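Local coordinates for extracellular ligand-binding receptor (Verminephrobacter eiseniae, PDB 4M88), which probably binds an amino acid outside the cell membrane as the solute-binding component of an ABC transporter, at residues 28-33 against 272-277; 99-104 against 296-301; 119-124 against 292-297; 255-260 against 328-333. All coordinates share one frame; numbering follows the deposited sequence.

Overall arrangement
All four contacts join sequence-distant parts of a leucine-binding-protein fold. Contacts 2 and 3 are closest, with centres about 5 Å apart. They share Arg296 and Thr297 of helix 286-303 and bring that helix against the end of strand 99-101 and the loop after neighbouring strand 118-119. The centres of contacts 3 and 4 are about 9 Å apart, and Leu332 touches Thr297. Contact 1, where helix 18-37 meets helix 265-277, is centred about 16 Å from each other contact. The first segments run 28-33, 99-104, 119-124, 255-260; all partners follow from 272 onward. Helix 286-303, also touched from contacts 1 and 4, thus draws the late chain back onto the parallel sheet.

Contact 1: residues 28-33 against 272-277; sequences IKAYLA and AAMKEA
Ala30 packs against Ala273, Met274 and Ala277, where two helices cross almost at a right angle. The axes of the two short segments come within 8.5 Å at an angle of 93°. Small residues make this close approach possible. The methyl of Ala30 sits at the centre of the contact. Its CB lies 4.0 Å from Ala273 CB, and Ala277 CB comes to 4.0 Å from Ala30 CA. Met274, present as selenomethionine, completes the tight part. Its CB points away from helix 28-33, but the chain bends at chi2 (-65°) and chi3 (-70°). These bends bring SE to 3.6 Å from Ala30 CB.

The other part of the contact is looser and polar. Here a water joins the two backbones. It donates to Ala30 O at 3.0 Å and to Ala273 O at 2.7 Å, so it bridges two carbonyls that could not bond to each other. Ala33 and Glu276 lie on this water side. Ala33 is partly exposed and Glu276 is exposed.

The contact joins helix 18-37 to helix 265-277. On other sides of helix 18-37, Ile28 and Leu32 pack on strands 4-11 and 45-52, while Tyr31 rests on helix 286-303. Ala273 and Met274 also touch helix 286-303, through Tyr292 and Gln288.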
loop_
_atom_site.group_PDB
_atom_site.type_symbol
_atom_site.label_atom_id
_atom_site.label_comp_id
_atom_site.label_asym_id
_atom_site.label_seq_id
_atom_site.Cartn_x
_atom_site.Cartn_y
_atom_site.Cartn_z
ATOM N N ILE A 28 9.517 -8.753 -2.397
ATOM C CA ILE A 28 10.483 -8.913 -1.315
ATOM C C ILE A 28 11.549 -9.927 -1.720
ATOM O O ILE A 28 12.746 -9.667 -1.573
ATOM C CB ILE A 28 9.786 -9.369 -0.016
ATOM C CG1 ILE A 28 8.882 -8.258 0.529
ATOM C CG2 ILE A 28 10.805 -9.769 1.043
ATOM C CD1 ILE A 28 7.916 -8.759 1.626
ATOM N N LYS A 29 11.124 -11.072 -2.259
ATOM C CA LYS A 29 12.073 -12.104 -2.666
ATOM C C LYS A 29 12.977 -11.626 -3.782
ATOM O O LYS A 29 14.167 -11.962 -3.813
ATOM C CB LYS A 29 11.329 -13.351 -3.134
ATOM C CG LYS A 29 10.658 -14.111 -2.024
ATOM C CD LYS A 29 9.860 -15.249 -2.621
ATOM C CE LYS A 29 9.460 -16.247 -1.562
ATOM N NZ LYS A 29 8.414 -17.179 -2.049
ATOM N N ALA A 30 12.406 -10.861 -4.709
ATOM C CA ALA A 30 13.172 -10.295 -5.812
ATOM C C ALA A 30 14.302 -9.420 -5.272
ATOM O O ALA A 30 15.440 -9.538 -5.727
ATOM C CB ALA A 30 12.273 -9.507 -6.757
ATOM N N TYR A 31 14.013 -8.565 -4.297
ATOM C CA TYR A 31 15.090 -7.760 -3.718
ATOM C C TYR A 31 16.130 -8.624 -3.002
ATOM O O TYR A 31 17.344 -8.451 -3.212
ATOM C CB TYR A 31 14.590 -6.680 -2.757
ATOM C CG TYR A 31 15.775 -6.025 -2.080
ATOM C CD1 TYR A 31 16.607 -5.164 -2.788
ATOM C CD2 TYR A 31 16.107 -6.325 -0.760
ATOM C CE1 TYR A 31 17.724 -4.590 -2.190
ATOM C CE2 TYR A 31 17.228 -5.760 -0.155
ATOM C CZ TYR A 31 18.026 -4.895 -0.876
ATOM O OH TYR A 31 19.129 -4.316 -0.278
ATOM N N LEU A 32 15.665 -9.529 -2.141
ATOM C CA LEU A 32 16.578 -10.383 -1.375
ATOM C C LEU A 32 17.522 -11.185 -2.262
ATOM O O LEU A 32 18.702 -11.333 -1.943
ATOM C CB LEU A 32 15.804 -11.311 -0.438
ATOM C CG LEU A 32 15.011 -10.567 0.638
ATOM C CD1 LEU A 32 14.435 -11.562 1.629
ATOM C CD2 LEU A 32 15.859 -9.520 1.346
ATOM N N ALA A 33 17.018 -11.705 -3.378
ATOM C CA ALA A 33 17.866 -12.423 -4.315
ATOM C C ALA A 33 18.919 -11.504 -4.937
ATOM O O ALA A 33 20.077 -11.899 -5.122
ATOM C CB ALA A 33 17.014 -13.105 -5.411
ATOM N N ALA A 272 14.822 -5.382 -13.171
ATOM C CA ALA A 272 15.912 -6.345 -13.298
ATOM C C ALA A 272 15.796 -7.448 -12.245
ATOM O O ALA A 272 16.049 -8.622 -12.530
ATOM C CB ALA A 272 17.254 -5.646 -13.194
ATOM N N ALA A 273 15.416 -7.067 -11.033
ATOM C CA ALA A 273 15.265 -8.031 -9.947
ATOM C C ALA A 273 14.119 -8.990 -10.251
ATOM O O ALA A 273 14.224 -10.192 -10.009
ATOM C CB ALA A 273 15.059 -7.310 -8.608
HETATM N N MSE A 274 13.025 -8.457 -10.788
HETATM C CA MSE A 274 11.883 -9.291 -11.159
HETATM C C MSE A 274 12.190 -10.268 -12.304
HETATM O O MSE A 274 11.742 -11.418 -12.260
HETATM C CB MSE A 274 10.654 -8.425 -11.481
HETATM C CG MSE A 274 10.103 -7.647 -10.287
HETATM SE SE MSE A 274 9.396 -8.852 -8.894
HETATM C CE MSE A 274 7.828 -9.509 -9.821
ATOM N N LYS A 275 12.957 -9.844 -13.316
ATOM C CA LYS A 275 13.275 -10.752 -14.433
ATOM C C LYS A 275 14.082 -11.933 -13.927
ATOM O O LYS A 275 13.891 -13.070 -14.365
ATOM C CB LYS A 275 14.136 -10.115 -15.532
ATOM C CG LYS A 275 13.956 -8.662 -15.833
ATOM C CD LYS A 275 12.595 -8.354 -16.409
ATOM C CE LYS A 275 12.471 -6.871 -16.751
ATOM N NZ LYS A 275 11.053 -6.467 -16.924
ATOM N N GLU A 276 15.026 -11.642 -13.040
ATOM C CA GLU A 276 15.903 -12.668 -12.492
ATOM C C GLU A 276 15.125 -13.693 -11.660
ATOM O O GLU A 276 15.297 -14.902 -11.824
ATOM C CB GLU A 276 17.006 -12.020 -11.648
ATOM C CG GLU A 276 17.955 -11.121 -12.440
ATOM C CD GLU A 276 19.041 -10.483 -11.575
ATOM O OE1 GLU A 276 18.738 -10.064 -10.431
ATOM O OE2 GLU A 276 20.201 -10.399 -12.044
ATOM N N ALA A 277 14.260 -13.196 -10.780
ATOM C CA ALA A 277 13.550 -14.044 -9.829
ATOM C C ALA A 277 12.301 -14.689 -10.430
ATOM O O ALA A 277 11.969 -15.829 -10.111
ATOM C CB ALA A 277 13.184 -13.230 -8.580
HETATM O O HOH W 1 16.149 -10.960 -8.216
#

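Contact 2: residues 99-104 against 296-301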
loop_
_atom_site.group_PDB
_atom_site.type_symbol
_atom_site.label_atom_id
_atom_site.label_comp_id
_atom_site.label_asym_id
_atom_site.label_seq_id
_atom_site.Cartn_x
_atom_site.Cartn_y
_atom_site.Cartn_z
ATOM N N VAL A 99 11.691 -4.399 14.173
ATOM C CA VAL A 99 11.126 -3.224 13.542
ATOM C C VAL A 99 10.173 -3.720 12.466
ATOM O O VAL A 99 10.392 -4.792 11.868
ATOM C CB VAL A 99 12.215 -2.328 12.944
ATOM C CG1 VAL A 99 12.998 -3.085 11.982
ATOM C CG2 VAL A 99 11.614 -1.177 12.239
ATOM N N VAL A 100 9.087 -2.984 12.260
ATOM C CA VAL A 100 8.129 -3.340 11.219
ATOM C C VAL A 100 8.276 -2.303 10.125
ATOM O O VAL A 100 8.165 -1.109 10.382
ATOM C CB VAL A 100 6.675 -3.330 11.730
ATOM C CG1 VAL A 100 5.730 -3.731 10.602
ATOM C CG2 VAL A 100 6.508 -4.287 12.906
ATOM N N VAL A 101 8.578 -2.756 8.916
ATOM C CA VAL A 101 8.886 -1.832 7.831
ATOM C C VAL A 101 7.778 -1.890 6.804
ATOM O O VAL A 101 7.597 -2.906 6.118
ATOM C CB VAL A 101 10.252 -2.120 7.189
ATOM C CG1 VAL A 101 10.488 -1.201 5.994
ATOM C CG2 VAL A 101 11.361 -1.945 8.218
ATOM N N ASN A 102 7.039 -0.786 6.742
ATOM C CA ASN A 102 5.849 -0.623 5.909
ATOM C C ASN A 102 4.630 -1.347 6.472
ATOM O O ASN A 102 4.747 -2.307 7.246
ATOM C CB ASN A 102 6.092 -1.003 4.443
ATOM C CG ASN A 102 5.160 -0.260 3.492
ATOM O OD1 ASN A 102 4.935 0.947 3.649
ATOM N ND2 ASN A 102 4.590 -0.979 2.526
ATOM N N GLY A 103 3.461 -0.856 6.089
ATOM C CA GLY A 103 2.198 -1.449 6.483
ATOM C C GLY A 103 1.199 -1.102 5.401
ATOM O O GLY A 103 1.230 0.009 4.857
ATOM N N VAL A 104 0.348 -2.067 5.060
ATOM C CA VAL A 104 -0.729 -1.867 4.094
ATOM C C VAL A 104 -2.022 -2.297 4.767
ATOM O O VAL A 104 -2.115 -3.423 5.249
ATOM C CB VAL A 104 -0.534 -2.763 2.864
ATOM C CG1 VAL A 104 -1.700 -2.606 1.875
ATOM C CG2 VAL A 104 0.795 -2.468 2.203
ATOM N N ARG A 296 14.080 -3.382 0.292
ATOM C CA ARG A 296 15.282 -2.633 -0.033
ATOM C C ARG A 296 15.598 -1.537 0.993
ATOM O O ARG A 296 16.757 -1.210 1.230
ATOM C CB ARG A 296 15.194 -2.032 -1.433
ATOM C CG ARG A 296 16.478 -1.341 -1.839
ATOM C CD ARG A 296 16.581 -1.175 -3.343
ATOM N NE ARG A 296 17.743 -0.369 -3.686
ATOM C CZ ARG A 296 18.026 0.034 -4.918
ATOM N NH1 ARG A 296 17.225 -0.314 -5.922
ATOM N NH2 ARG A 296 19.102 0.785 -5.137
ATOM N N THR A 297 14.563 -0.973 1.607
ATOM C CA THR A 297 14.756 0.000 2.687
ATOM C C THR A 297 15.552 -0.620 3.830
ATOM O O THR A 297 16.490 -0.006 4.353
ATOM C CB THR A 297 13.402 0.463 3.213
ATOM O OG1 THR A 297 12.754 1.198 2.175
ATOM C CG2 THR A 297 13.559 1.352 4.438
ATOM N N VAL A 298 15.187 -1.839 4.205
ATOM C CA VAL A 298 15.937 -2.554 5.225
ATOM C C VAL A 298 17.377 -2.783 4.779
ATOM O O VAL A 298 18.310 -2.551 5.544
ATOM C CB VAL A 298 15.282 -3.887 5.583
ATOM C CG1 VAL A 298 16.202 -4.692 6.478
ATOM C CG2 VAL A 298 13.942 -3.649 6.273
ATOM N N GLY A 299 17.546 -3.219 3.535
ATOM C CA GLY A 299 18.869 -3.453 2.975
ATOM C C GLY A 299 19.723 -2.203 2.965
ATOM O O GLY A 299 20.890 -2.226 3.370
ATOM N N GLU A 300 19.159 -1.094 2.499
ATOM C CA GLU A 300 19.936 0.142 2.439
ATOM C C GLU A 300 20.300 0.658 3.831
ATOM O O GLU A 300 21.392 1.189 4.034
ATOM C CB GLU A 300 19.227 1.225 1.616
ATOM C CG GLU A 300 18.952 0.843 0.151
ATOM C CD GLU A 300 20.209 0.647 -0.696
ATOM O OE1 GLU A 300 21.314 1.054 -0.268
ATOM O OE2 GLU A 300 20.084 0.089 -1.813
ATOM N N ALA A 301 19.404 0.496 4.800
ATOM C CA ALA A 301 19.736 0.893 6.164
ATOM C C ALA A 301 20.872 0.030 6.709
ATOM O O ALA A 301 21.793 0.538 7.339
ATOM C CB ALA A 301 18.511 0.786 7.074
#
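Val101 and Val298 meet through their methyl groups, and this apolar contact carries the join between strand 99-101 and helix 286-303. The nearest atoms are Val101 CG2 and Val298 CG2, 3.7 Å apart. The two side chains cross obliquely. In Val101, CG1 stands anti to the backbone N (chi1 176°), which leaves CG2 beside that N and turned to meet Val298. Val298 has the same arrangement (chi1 171°), and its CG2 also comes to 4.1 Å from Val101 CB. The second branch of Val101 is less closely engaged: its CG1 lies 4.3 Å from Thr297 CG2. All three residues are buried. Val298 also packs on Ala74 and Ile76 of strand 74-76, so its side chain spans two adjacent strands.

Polar interactions lie apart from this apolar patch. On the helix, Arg296 NE donates to Glu300 OE2 at 3.0 Å in a salt bridge one turn long. The bond is fairly straight, at 161°, and the acceptor lies in the guanidinium plane. It uses the anti lone pair of the carboxylate oxygen. Arg296 NH1 has a second acidic partner in Glu269. On the other segment, Asn102 OD1 accepts from the backbone N atoms of Val121 and Arg122, and its ND2 donates to Glu290 and Ser77. Asn102 thus ties the strand end to the next loop, to helix 286-303 and to the chain after strand 74-76.

A helix packed by apolar residues against a parallel sheet is characteristic of the alpha/beta/alpha sandwich domains of periplasmic binding proteins.

Contact 3: residues 119-124 against 292-297; sequences FHVRAG and YLSART
The loop after strand 118-119 of the parallel sheet leads into helix 125-138, and its Val121 packs on helix 286-303. Gly124 is the N-cap of the helix that follows. Val121 points toward the partner helix and meets Ser294 and Thr297, which lie about one turn apart. Its CG2 is 4.0 Å from Thr297 OG1, and the two side chains run alongside each other, pointing opposite ways. Val121 CB lies 4.3 Å from Ser294 OG. The contact is thus a valine side chain against two hydroxyls.

The hydroxyls that face the valine are bonded back to their own helix. Thr297 OG1 donates to Leu293 O at 2.8 Å, with the donor tilted 25° from the carbonyl plane. The chi1 of -66° places OG1 beside the backbone N, within range of that carbonyl. Thr297 N also donates to Leu293 O, from the opposite face, at 2.9 Å. Ser294 OG is likewise bonded to Glu290 O. A valine in place of Thr297 would remove the hydroxyl, and Leu293 O would probably be left less well satisfied in this buried place.

Beside this contact, Arg122 makes a salt bridge with Glu290 of the same helix. The chemistry implies that Thr297 and Ser294 can sit buried against a valine because their hydroxyls have backbone partners within the helix.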
loop_
_atom_site.group_PDB
_atom_site.type_symbol
_atom_site.label_atom_id
_atom_site.label_comp_id
_atom_site.label_asym_id
_atom_site.label_seq_id
_atom_site.Cartn_x
_atom_site.Cartn_y
_atom_site.Cartn_z
ATOM N N PHE A 119 7.471 1.569 10.853
ATOM C CA PHE A 119 7.937 2.576 9.881
ATOM C C PHE A 119 7.137 2.451 8.603
ATOM O O PHE A 119 6.755 1.348 8.231
ATOM C CB PHE A 119 9.426 2.372 9.560
ATOM C CG PHE A 119 10.342 2.720 10.698
ATOM C CD1 PHE A 119 10.977 3.951 10.738
ATOM C CD2 PHE A 119 10.551 1.821 11.737
ATOM C CE1 PHE A 119 11.823 4.286 11.787
ATOM C CE2 PHE A 119 11.401 2.143 12.804
ATOM C CZ PHE A 119 12.034 3.381 12.822
ATOM N N HIS A 120 6.870 3.572 7.928
ATOM C CA HIS A 120 6.004 3.524 6.748
ATOM C C HIS A 120 6.757 3.963 5.510
ATOM O O HIS A 120 7.359 5.028 5.498
ATOM C CB HIS A 120 4.778 4.415 6.963
ATOM C CG HIS A 120 4.036 4.084 8.215
ATOM N ND1 HIS A 120 3.113 3.061 8.281
ATOM C CD2 HIS A 120 4.133 4.589 9.468
ATOM C CE1 HIS A 120 2.652 2.971 9.518
ATOM N NE2 HIS A 120 3.259 3.883 10.259
ATOM N N VAL A 121 6.732 3.127 4.477
ATOM C CA VAL A 121 7.433 3.420 3.235
ATOM C C VAL A 121 6.481 4.102 2.240
ATOM O O VAL A 121 6.894 4.958 1.471
ATOM C CB VAL A 121 8.051 2.136 2.639
ATOM C CG1 VAL A 121 8.701 2.415 1.304
ATOM C CG2 VAL A 121 9.093 1.570 3.611
ATOM N N ARG A 122 5.212 3.716 2.254
ATOM C CA ARG A 122 4.241 4.350 1.365
ATOM C C ARG A 122 3.663 5.591 2.025
ATOM O O ARG A 122 3.562 5.665 3.257
ATOM C CB ARG A 122 3.094 3.391 1.039
ATOM C CG ARG A 122 2.363 2.909 2.296
ATOM C CD ARG A 122 0.995 2.350 1.958
ATOM N NE ARG A 122 1.080 1.461 0.802
ATOM C CZ ARG A 122 0.153 1.380 -0.144
ATOM N NH1 ARG A 122 0.305 0.536 -1.161
ATOM N NH2 ARG A 122 -0.936 2.138 -0.068
ATOM N N ALA A 123 3.267 6.561 1.207
ATOM C CA ALA A 123 2.533 7.714 1.716
ATOM C C ALA A 123 1.228 7.226 2.337
ATOM O O ALA A 123 0.694 6.169 1.957
ATOM C CB ALA A 123 2.246 8.702 0.591
ATOM N N GLY A 124 0.703 7.981 3.295
ATOM C CA GLY A 124 -0.522 7.566 3.955
ATOM C C GLY A 124 -1.784 7.828 3.144
ATOM O O GLY A 124 -1.780 8.658 2.230
ATOM N N TYR A 292 9.316 -4.903 -2.930
ATOM C CA TYR A 292 10.714 -4.683 -3.273
ATOM C C TYR A 292 11.291 -3.485 -2.507
ATOM O O TYR A 292 12.372 -3.574 -1.922
ATOM C CB TYR A 292 10.839 -4.504 -4.782
ATOM C CG TYR A 292 12.227 -4.124 -5.260
ATOM C CD1 TYR A 292 13.148 -5.099 -5.599
ATOM C CD2 TYR A 292 12.610 -2.784 -5.358
ATOM C CE1 TYR A 292 14.421 -4.759 -6.044
ATOM C CE2 TYR A 292 13.881 -2.430 -5.796
ATOM C CZ TYR A 292 14.782 -3.421 -6.126
ATOM O OH TYR A 292 16.040 -3.080 -6.557
ATOM N N LEU A 293 10.570 -2.370 -2.497
ATOM C CA LEU A 293 11.071 -1.159 -1.833
ATOM C C LEU A 293 11.080 -1.294 -0.312
ATOM O O LEU A 293 11.936 -0.711 0.370
ATOM C CB LEU A 293 10.258 0.073 -2.251
ATOM C CG LEU A 293 10.516 0.534 -3.688
ATOM C CD1 LEU A 293 9.560 1.639 -4.122
ATOM C CD2 LEU A 293 11.960 0.992 -3.860
ATOM N N SER A 294 10.133 -2.058 0.222
ATOM C CA SER A 294 10.074 -2.237 1.664
ATOM C C SER A 294 11.294 -3.032 2.105
ATOM O O SER A 294 11.961 -2.676 3.081
ATOM C CB SER A 294 8.776 -2.922 2.086
ATOM O OG SER A 294 7.662 -2.099 1.794
ATOM N N ALA A 295 11.592 -4.096 1.374
ATOM C CA ALA A 295 12.764 -4.917 1.660
ATOM C C ALA A 295 14.045 -4.135 1.386
ATOM O O ALA A 295 14.999 -4.204 2.161
ATOM C CB ALA A 295 12.727 -6.212 0.846
ATOM N N ARG A 296 14.080 -3.382 0.292
ATOM C CA ARG A 296 15.282 -2.633 -0.033
ATOM C C ARG A 296 15.598 -1.537 0.993
ATOM O O ARG A 296 16.757 -1.210 1.230
ATOM C CB ARG A 296 15.194 -2.032 -1.433
ATOM C CG ARG A 296 16.478 -1.341 -1.839
ATOM C CD ARG A 296 16.581 -1.175 -3.343
ATOM N NE ARG A 296 17.743 -0.369 -3.686
ATOM C CZ ARG A 296 18.026 0.034 -4.918
ATOM N NH1 ARG A 296 17.225 -0.314 -5.922
ATOM N NH2 ARG A 296 19.102 0.785 -5.137
ATOM N N THR A 297 14.563 -0.973 1.607
ATOM C CA THR A 297 14.756 0.000 2.687
ATOM C C THR A 297 15.552 -0.620 3.830
ATOM O O THR A 297 16.490 -0.006 4.353
ATOM C CB THR A 297 13.402 0.463 3.213
ATOM O OG1 THR A 297 12.754 1.198 2.175
ATOM C CG2 THR A 297 13.559 1.352 4.438
#

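Contact 4: residues 255-260 against 328-333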
loop_
_atom_site.group_PDB
_atom_site.type_symbol
_atom_site.label_atom_id
_atom_site.label_comp_id
_atom_site.label_asym_id
_atom_site.label_seq_id
_atom_site.Cartn_x
_atom_site.Cartn_y
_atom_site.Cartn_z
ATOM N N ALA A 255 1.592 5.480 -4.711
ATOM C CA ALA A 255 2.517 5.842 -3.641
ATOM C C ALA A 255 3.956 5.607 -4.080
ATOM O O ALA A 255 4.898 5.944 -3.356
ATOM C CB ALA A 255 2.220 5.031 -2.375
ATOM N N PHE A 256 4.118 5.045 -5.272
ATOM C CA PHE A 256 5.441 4.687 -5.775
ATOM C C PHE A 256 5.477 4.993 -7.261
ATOM O O PHE A 256 4.410 5.098 -7.887
ATOM C CB PHE A 256 5.676 3.187 -5.565
ATOM C CG PHE A 256 5.591 2.757 -4.137
ATOM C CD1 PHE A 256 6.632 3.035 -3.261
ATOM C CD2 PHE A 256 4.468 2.087 -3.658
ATOM C CE1 PHE A 256 6.569 2.644 -1.934
ATOM C CE2 PHE A 256 4.396 1.694 -2.331
ATOM C CZ PHE A 256 5.452 1.973 -1.468
ATOM N N PRO A 257 6.688 5.118 -7.842
ATOM C CA PRO A 257 6.788 5.268 -9.302
ATOM C C PRO A 257 6.139 4.079 -9.991
ATOM O O PRO A 257 5.971 3.021 -9.381
ATOM C CB PRO A 257 8.302 5.260 -9.557
ATOM C CG PRO A 257 8.906 5.752 -8.264
ATOM C CD PRO A 257 8.012 5.174 -7.187
ATOM N N ASP A 258 5.747 4.245 -11.245
ATOM C CA ASP A 258 5.043 3.173 -11.921
ATOM C C ASP A 258 5.956 1.960 -12.066
ATOM O O ASP A 258 7.102 2.101 -12.485
ATOM C CB ASP A 258 4.554 3.635 -13.295
ATOM C CG ASP A 258 3.614 2.630 -13.927
ATOM O OD1 ASP A 258 4.128 1.649 -14.503
ATOM O OD2 ASP A 258 2.375 2.814 -13.817
ATOM N N PRO A 259 5.442 0.763 -11.716
ATOM C CA PRO A 259 6.244 -0.470 -11.738
ATOM C C PRO A 259 6.607 -0.916 -13.152
ATOM O O PRO A 259 7.502 -1.745 -13.320
ATOM C CB PRO A 259 5.332 -1.501 -11.061
ATOM C CG PRO A 259 3.934 -0.965 -11.240
ATOM C CD PRO A 259 4.087 0.539 -11.177
ATOM N N ASN A 260 5.935 -0.361 -14.156
ATOM C CA ASN A 260 6.188 -0.767 -15.527
ATOM C C ASN A 260 6.873 0.277 -16.407
ATOM O O ASN A 260 7.137 0.024 -17.582
ATOM C CB ASN A 260 4.884 -1.246 -16.179
ATOM C CG ASN A 260 4.371 -2.517 -15.544
ATOM O OD1 ASN A 260 5.014 -3.562 -15.643
ATOM N ND2 ASN A 260 3.217 -2.436 -14.873
ATOM N N GLY A 328 17.532 4.959 -5.804
ATOM C CA GLY A 328 17.347 5.037 -7.246
ATOM C C GLY A 328 16.314 6.048 -7.716
ATOM O O GLY A 328 15.640 5.841 -8.722
ATOM N N GLY A 329 16.182 7.154 -6.992
ATOM C CA GLY A 329 15.211 8.163 -7.376
ATOM C C GLY A 329 14.006 8.230 -6.471
ATOM O O GLY A 329 13.241 9.195 -6.528
ATOM N N PHE A 330 13.815 7.198 -5.651
ATOM C CA PHE A 330 12.741 7.198 -4.665
ATOM C C PHE A 330 13.346 7.565 -3.320
ATOM O O PHE A 330 14.234 6.864 -2.814
ATOM C CB PHE A 330 12.058 5.829 -4.598
ATOM C CG PHE A 330 10.904 5.772 -3.630
ATOM C CD1 PHE A 330 9.688 6.372 -3.946
ATOM C CD2 PHE A 330 11.035 5.121 -2.408
ATOM C CE1 PHE A 330 8.625 6.333 -3.058
ATOM C CE2 PHE A 330 9.972 5.070 -1.514
ATOM C CZ PHE A 330 8.763 5.682 -1.843
ATOM N N HIS A 331 12.889 8.678 -2.756
ATOM C CA HIS A 331 13.482 9.213 -1.539
ATOM C C HIS A 331 12.696 8.769 -0.321
ATOM O O HIS A 331 11.472 8.632 -0.373
ATOM C CB HIS A 331 13.494 10.740 -1.576
ATOM C CG HIS A 331 14.301 11.312 -2.695
ATOM N ND1 HIS A 331 15.441 12.058 -2.487
ATOM C CD2 HIS A 331 14.126 11.260 -4.037
ATOM C CE1 HIS A 331 15.935 12.436 -3.653
ATOM N NE2 HIS A 331 15.156 11.964 -4.607
ATOM N N LEU A 332 13.415 8.558 0.778
ATOM C CA LEU A 332 12.816 8.239 2.062
ATOM C C LEU A 332 13.575 8.985 3.133
ATOM O O LEU A 332 14.800 9.114 3.062
ATOM C CB LEU A 332 12.935 6.747 2.367
ATOM C CG LEU A 332 11.945 5.809 1.688
ATOM C CD1 LEU A 332 12.311 4.382 2.032
ATOM C CD2 LEU A 332 10.540 6.106 2.158
ATOM N N ASP A 333 12.848 9.457 4.137
ATOM C CA ASP A 333 13.462 10.148 5.265
ATOM C C ASP A 333 12.625 9.884 6.505
ATOM O O ASP A 333 11.447 10.243 6.538
ATOM C CB ASP A 333 13.499 11.652 4.997
ATOM C CG ASP A 333 14.277 12.424 6.060
ATOM O OD1 ASP A 333 14.862 11.791 6.968
ATOM O OD2 ASP A 333 14.319 13.673 5.978
#
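One ring, that of Phe330, meets three consecutive residues of the loop 255-260: a carbonyl, an aromatic ring and a proline. It approaches the Phe256 ring obliquely, with centroids 5.5 Å apart and planes at 45°. Phe330 CZ is the leading atom, 3.7 Å from both CD1 and CE1 of Phe256. Farther back, Phe330 CD1 lies 3.8 Å from Pro257 CD, and these two side chains cross at about a right angle. Phe330 CE1 also comes to 3.8 Å from Ala255 O. The ring gets there because its CG is anti to the backbone N (chi1 -178°).

Phe330 lies on the small antiparallel pair 325-327 and 330-332. It packs on the loop that follows strand 250-254 of the mixed sheet. Phe256 has other neighbours, Leu289 and Leu293 of helix 286-303 and the side chain of Arg122. Farther along the loop, Asp258 OD1 accepts from Asn260 N at 2.7 Å and forms an Asx turn.

Replacing Phe330 with an alanine would probably open a gap beside Phe256 and Pro257 and leave the Phe256 ring less firmly held. Carbon-carbon packing, with one carbonyl oxygen at the ring, joins the two segments without a hydrogen bond between them.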